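Local coordinates for periplasmic solute binding protein (Candidatus liberibacter, PDB 4CL2) that binds manganese and zinc ions in the periplasm and probably hands them to an importer for uptake, at residues A[105-110]-A[175-180]; A[166-171]-A[182-187]. All blocks are in the same frame, centred on the assembly; numbering follows the deposited sequence.

Contact 1 of 2, residues A[105-110]-A[175-180]. With MN (manganese (II) ion), chain L.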
loop_
_atom_site.group_PDB
_atom_site.type_symbol
_atom_site.label_atom_id
_atom_site.label_comp_id
_atom_site.label_asym_id
_atom_site.label_seq_id
_atom_site.Cartn_x
_atom_site.Cartn_y
_atom_site.Cartn_z
ATOM N N PRO A 105 5.838 -6.200 -0.009
ATOM C CA PRO A 105 5.630 -5.083 -0.915
ATOM C C PRO A 105 4.897 -3.862 -0.391
ATOM O O PRO A 105 4.835 -2.853 -1.064
ATOM C CB PRO A 105 4.784 -5.703 -2.036
ATOM C CG PRO A 105 4.085 -6.832 -1.387
ATOM C CD PRO A 105 4.988 -7.367 -0.339
ATOM N N HIS A 106 4.342 -3.938 0.816
ATOM C CA HIS A 106 3.329 -3.007 1.300
ATOM C C HIS A 106 3.927 -1.690 1.848
ATOM O O HIS A 106 3.473 -1.183 2.870
ATOM C CB HIS A 106 2.499 -3.616 2.395
ATOM C CG HIS A 106 1.756 -4.841 1.950
ATOM N ND1 HIS A 106 2.256 -6.118 2.146
ATOM C CD2 HIS A 106 0.512 -4.992 1.426
ATOM C CE1 HIS A 106 1.369 -7.010 1.704
ATOM N NE2 HIS A 106 0.310 -6.349 1.264
ATOM N N ALA A 107 4.855 -1.144 1.116
ATOM C CA ALA A 107 5.626 0.046 1.589
ATOM C C ALA A 107 4.758 1.288 1.645
ATOM O O ALA A 107 5.100 2.241 2.401
ATOM C CB ALA A 107 6.811 0.281 0.641
ATOM N N TRP A 108 3.648 1.322 0.916
ATOM C CA TRP A 108 2.749 2.469 0.930
ATOM C C TRP A 108 1.975 2.732 2.226
ATOM O O TRP A 108 1.430 3.809 2.371
ATOM C CB TRP A 108 1.744 2.429 -0.251
ATOM C CG TRP A 108 0.840 1.230 -0.206
ATOM C CD1 TRP A 108 -0.316 1.118 0.526
ATOM C CD2 TRP A 108 1.065 -0.044 -0.800
ATOM N NE1 TRP A 108 -0.856 -0.152 0.369
ATOM C CE2 TRP A 108 -0.011 -0.885 -0.417
ATOM C CE3 TRP A 108 2.066 -0.567 -1.636
ATOM C CZ2 TRP A 108 -0.137 -2.187 -0.877
ATOM C CZ3 TRP A 108 1.958 -1.851 -2.098
ATOM C CH2 TRP A 108 0.858 -2.685 -1.719
ATOM N N MET A 109 1.990 1.746 3.123
ATOM C CA MET A 109 1.272 1.853 4.408
ATOM C C MET A 109 2.208 2.501 5.440
ATOM O O MET A 109 2.767 1.846 6.297
ATOM C CB MET A 109 0.763 0.514 4.909
ATOM C CG MET A 109 -0.252 -0.137 4.012
ATOM S SD MET A 109 -1.739 0.804 3.723
ATOM C CE MET A 109 -2.394 1.044 5.384
ATOM N N SER A 110 2.484 3.779 5.235
ATOM C CA SER A 110 3.478 4.498 6.001
ATOM C C SER A 110 3.391 5.964 5.596
ATOM O O SER A 110 3.290 6.315 4.417
ATOM C CB SER A 110 4.897 3.960 5.747
ATOM O OG SER A 110 5.956 4.883 5.963
ATOM N N LEU A 175 1.046 -4.423 7.364
ATOM C CA LEU A 175 1.356 -3.204 8.168
ATOM C C LEU A 175 2.783 -3.164 8.618
ATOM O O LEU A 175 3.138 -2.319 9.494
ATOM C CB LEU A 175 0.449 -3.026 9.417
ATOM C CG LEU A 175 -1.042 -2.877 9.117
ATOM C CD1 LEU A 175 -1.843 -2.701 10.400
ATOM C CD2 LEU A 175 -1.368 -1.790 8.110
ATOM N N VAL A 176 3.660 -3.995 8.058
ATOM C CA VAL A 176 5.025 -4.059 8.573
ATOM C C VAL A 176 5.759 -2.718 8.386
ATOM O O VAL A 176 6.563 -2.345 9.269
ATOM C CB VAL A 176 5.841 -5.205 8.016
ATOM C CG1 VAL A 176 5.173 -6.524 8.393
ATOM C CG2 VAL A 176 6.012 -5.115 6.497
ATOM N N TYR A 177 5.515 -2.040 7.277
ATOM C CA TYR A 177 6.081 -0.693 7.084
ATOM C C TYR A 177 5.480 0.384 7.980
ATOM O O TYR A 177 6.228 1.303 8.439
ATOM C CB TYR A 177 6.037 -0.283 5.638
ATOM C CG TYR A 177 6.894 -1.157 4.729
ATOM C CD1 TYR A 177 6.373 -2.345 4.149
ATOM C CD2 TYR A 177 8.213 -0.829 4.439
ATOM C CE1 TYR A 177 7.157 -3.147 3.325
ATOM C CE2 TYR A 177 8.985 -1.619 3.621
ATOM C CZ TYR A 177 8.454 -2.792 3.042
ATOM O OH TYR A 177 9.270 -3.559 2.242
ATOM N N LEU A 178 4.167 0.332 8.246
ATOM C CA LEU A 178 3.555 1.191 9.233
ATOM C C LEU A 178 4.186 1.004 10.620
ATOM O O LEU A 178 4.444 1.953 11.354
ATOM C CB LEU A 178 2.057 0.969 9.311
ATOM C CG LEU A 178 1.288 2.035 10.066
ATOM C CD1 LEU A 178 1.406 3.356 9.333
ATOM C CD2 LEU A 178 -0.154 1.648 10.237
ATOM N N ALA A 179 4.345 -0.267 11.040
ATOM C CA ALA A 179 4.957 -0.594 12.302
ATOM C C ALA A 179 6.358 0.021 12.428
ATOM O O ALA A 179 6.718 0.592 13.459
ATOM C CB ALA A 179 5.037 -2.130 12.475
ATOM N N GLU A 180 7.151 -0.080 11.364
ATOM C CA GLU A 180 8.523 0.452 11.367
ATOM C C GLU A 180 8.528 1.996 11.398
ATOM O O GLU A 180 9.394 2.589 12.012
ATOM C CB GLU A 180 9.298 -0.086 10.151
ATOM C CG GLU A 180 10.806 0.207 10.155
ATOM C CD GLU A 180 11.157 1.575 9.592
ATOM O OE1 GLU A 180 10.294 2.179 8.958
ATOM O OE2 GLU A 180 12.271 2.068 9.885
HETATM MN MN MN L . -1.093 -7.545 -0.279
HETATM O O HOH W 1 3.166 -2.089 5.529
#
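The chain at 105-110, a type I beta turn from His106 to Met109, runs past the first turn of the helix that follows Leu175, with CA atoms 5.6 Å apart at Ala107 and Tyr177 and 4.6 Å apart at Ser110 and Leu178. Tyr177 carries most of the contact: Ala107 CA sits over one face of its ring, 3.7 Å from the centroid and 17° off the normal, a CH-pi contact, while His106 O approaches Tyr177 CD1 obliquely at 3.4 Å. With CG anti to its own carbonyl carbon (chi1 -64°), Tyr177 directs the ring back toward the start of 105-110, where its hydroxyl is hydrogen-bonded to Asn104 O and Ile91 N. A water joins the backbones, donating to His106 O at 2.8 Å and accepting from Tyr177 N at 2.9 Å; it lies in the ring plane at the tyrosine edge and satisfies an N-H of the helix's first turn. His106 binds the manganese ion through NE2 at 2.4 Å, with Glu172 and Asp247 as the other protein ligands in this structure; His39, a further ligand in another structure of this protein, is not bound to the metal here. The second ring nitrogen, ND1, is hydrogen-bonded to Asn104 OD1, which, with the metal bond at NE2, helps to fix the rotation of the imidazole. Further along, the Met109 chain, bent at both chi2 and chi3, brings CE to 4.1 Å from Leu175 CD2. Ser110 OG caps Asn113 N, starting helix 111-128, and is also hydrogen-bonded to Asp181 OD2.

Contact 2 of 2, residues A[166-171]-A[182-187]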
loop_
_atom_site.group_PDB
_atom_site.type_symbol
_atom_site.label_atom_id
_atom_site.label_comp_id
_atom_site.label_asym_id
_atom_site.label_seq_id
_atom_site.Cartn_x
_atom_site.Cartn_y
_atom_site.Cartn_z
ATOM N N ARG A 166 1.795 -1.809 21.980
ATOM C CA ARG A 166 2.270 -1.357 20.683
ATOM C C ARG A 166 2.491 -2.518 19.660
ATOM O O ARG A 166 3.600 -2.859 19.257
ATOM C CB ARG A 166 3.501 -0.498 20.826
ATOM C CG ARG A 166 3.176 0.805 21.607
ATOM C CD ARG A 166 4.420 1.553 22.101
ATOM N NE ARG A 166 5.021 2.166 20.975
ATOM C CZ ARG A 166 4.812 3.417 20.507
ATOM N NH1 ARG A 166 4.077 4.332 21.090
ATOM N NH2 ARG A 166 5.414 3.698 19.410
ATOM N N TRP A 167 1.386 -3.082 19.266
ATOM C CA TRP A 167 1.334 -4.234 18.349
ATOM C C TRP A 167 0.322 -3.941 17.294
ATOM O O TRP A 167 -0.811 -3.516 17.616
ATOM C CB TRP A 167 0.865 -5.465 19.076
ATOM C CG TRP A 167 1.854 -5.998 20.013
ATOM C CD1 TRP A 167 1.939 -5.754 21.338
ATOM C CD2 TRP A 167 2.908 -6.886 19.695
ATOM N NE1 TRP A 167 2.994 -6.406 21.860
ATOM C CE2 TRP A 167 3.617 -7.111 20.868
ATOM C CE3 TRP A 167 3.326 -7.503 18.525
ATOM C CZ2 TRP A 167 4.716 -7.954 20.922
ATOM C CZ3 TRP A 167 4.421 -8.343 18.578
ATOM C CH2 TRP A 167 5.104 -8.549 19.756
ATOM N N PHE A 168 0.688 -4.193 16.045
ATOM C CA PHE A 168 -0.250 -4.116 14.900
ATOM C C PHE A 168 -0.383 -5.586 14.463
ATOM O O PHE A 168 0.612 -6.150 13.999
ATOM C CB PHE A 168 0.269 -3.335 13.727
ATOM C CG PHE A 168 0.340 -1.859 13.936
ATOM C CD1 PHE A 168 -0.472 -1.212 14.866
ATOM C CD2 PHE A 168 1.237 -1.114 13.187
ATOM C CE1 PHE A 168 -0.355 0.168 15.007
ATOM C CE2 PHE A 168 1.333 0.258 13.346
ATOM C CZ PHE A 168 0.528 0.882 14.260
ATOM N N VAL A 169 -1.550 -6.178 14.665
ATOM C CA VAL A 169 -1.788 -7.626 14.340
ATOM C C VAL A 169 -2.874 -7.792 13.268
ATOM O O VAL A 169 -3.981 -7.334 13.410
ATOM C CB VAL A 169 -2.177 -8.429 15.578
ATOM C CG1 VAL A 169 -2.332 -9.933 15.272
ATOM C CG2 VAL A 169 -1.119 -8.218 16.658
ATOM N N THR A 170 -2.474 -8.371 12.171
ATOM C CA THR A 170 -3.302 -8.380 10.980
ATOM C C THR A 170 -3.288 -9.793 10.414
ATOM O O THR A 170 -2.654 -10.694 10.980
ATOM C CB THR A 170 -2.822 -7.425 9.907
ATOM O OG1 THR A 170 -1.478 -7.755 9.607
ATOM C CG2 THR A 170 -2.901 -5.986 10.352
ATOM N N SER A 171 -4.007 -9.979 9.312
ATOM C CA SER A 171 -4.086 -11.310 8.712
ATOM C C SER A 171 -2.897 -11.401 7.726
ATOM O O SER A 171 -1.996 -12.226 7.955
ATOM C CB SER A 171 -5.466 -11.482 7.997
ATOM O OG SER A 171 -6.480 -11.500 9.011
ATOM N N PHE A 182 6.111 3.971 12.740
ATOM C CA PHE A 182 5.514 4.507 13.956
ATOM C C PHE A 182 6.147 3.940 15.213
ATOM O O PHE A 182 5.798 4.386 16.332
ATOM C CB PHE A 182 3.983 4.330 14.012
ATOM C CG PHE A 182 3.217 5.109 13.002
ATOM C CD1 PHE A 182 3.844 6.016 12.122
ATOM C CD2 PHE A 182 1.834 5.040 12.973
ATOM C CE1 PHE A 182 3.125 6.736 11.195
ATOM C CE2 PHE A 182 1.114 5.781 12.066
ATOM C CZ PHE A 182 1.750 6.622 11.200
ATOM N N GLY A 183 7.005 2.896 15.089
ATOM C CA GLY A 183 7.605 2.266 16.236
ATOM C C GLY A 183 6.733 1.266 16.980
ATOM O O GLY A 183 6.664 1.265 18.197
ATOM N N PHE A 184 6.059 0.410 16.223
ATOM C CA PHE A 184 5.205 -0.660 16.761
ATOM C C PHE A 184 5.800 -1.993 16.328
ATOM O O PHE A 184 6.562 -2.095 15.347
ATOM C CB PHE A 184 3.757 -0.538 16.222
ATOM C CG PHE A 184 2.925 0.434 16.970
ATOM C CD1 PHE A 184 3.316 1.787 16.990
ATOM C CD2 PHE A 184 1.749 0.077 17.596
ATOM C CE1 PHE A 184 2.588 2.736 17.679
ATOM C CE2 PHE A 184 1.033 1.023 18.313
ATOM C CZ PHE A 184 1.442 2.341 18.354
ATOM N N LYS A 185 5.421 -3.036 17.027
ATOM C CA LYS A 185 5.741 -4.408 16.559
ATOM C C LYS A 185 4.581 -4.965 15.732
ATOM O O LYS A 185 3.476 -4.505 15.922
ATOM C CB LYS A 185 5.957 -5.287 17.780
ATOM C CG LYS A 185 7.190 -4.886 18.599
ATOM C CD LYS A 185 6.890 -4.977 20.103
ATOM C CE LYS A 185 6.267 -3.686 20.656
ATOM N NZ LYS A 185 5.506 -3.941 21.912
ATOM N N SER A 186 4.821 -5.854 14.760
ATOM C CA SER A 186 3.718 -6.381 13.863
ATOM C C SER A 186 3.740 -7.932 14.084
ATOM O O SER A 186 4.783 -8.588 14.443
ATOM C CB SER A 186 3.754 -5.951 12.299
ATOM O OG SER A 186 2.450 -5.534 11.609
ATOM N N LEU A 187 2.563 -8.490 13.963
ATOM C CA LEU A 187 2.330 -9.931 13.969
ATOM C C LEU A 187 1.277 -10.141 12.911
ATOM O O LEU A 187 0.443 -9.263 12.698
ATOM C CB LEU A 187 1.767 -10.413 15.283
ATOM C CG LEU A 187 2.613 -11.010 16.393
ATOM C CD1 LEU A 187 1.618 -11.485 17.456
ATOM C CD2 LEU A 187 3.443 -12.185 15.882
HETATM O O HOH W 2 1.264 -6.513 9.222
#
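Arg166 and Phe184 meet where two parallel strands, 167-170 and 185-187, begin to pair; their axes come within 4.6 Å at 18°. The ladder is regular: Lys185 N to Arg166 O, Phe168 N to Lys185 O (2.8 Å), Leu187 N to Phe168 O and Thr170 N to Leu187 O. The tight part is aromatic. Phe184 is sandwiched, with the Phe168 ring in an offset stack on one face (centroids 4.4 Å apart, planes at 12°) and Arg166 CB over the opposite face, 3.9 Å from the ring centroid. A bend at chi3 (74°) then carries the guanidinium round to Gly183. NH2 meets Gly183 O at 3.0 Å; the oxygen lies in the guanidinium plane, while the nitrogen stands above the carbonyl plane. NH2 also forms a salt bridge with Glu159. The solvent side is the Trp167 and Lys185 end of the other face: Lys185 lays CB over the six-membered ring of Trp167, 3.7 Å from its centroid, while NZ makes an off-centre cation-pi contact with the five-membered ring. Trp167 also stacks on His213. Phe168 and Phe184 pack on Leu274 of helix 259-274, whereas Val169 and Leu187 face Met210 of helix 200-212, and Val169 bonds through its backbone to Phe219 of strand 217-221.

How the contacts relate
Contact 2 pairs the strands of a beta-alpha-beta unit whose helix supplies the 175-180 side of contact 1; the 105-110 side comes from outside it, and the two centres are 10 Å apart. The helix packs back on the first strand, with Leu175 CD1 3.5 Å from Thr170 CG2 and Leu178 CD2 3.7 Å from Phe168 CE2. A probable hydrogen bond from Phe184 N to Ala179 O, 2.8 Å, ties the helix to the approach of the second strand. Towards the metal, contact 1 supplies His106 itself, whereas contact 2 stands back: the Thr170 side chain is about 10 Å from the manganese ion, though its OG1 bonds to the backbone O of the metal ligand Glu172.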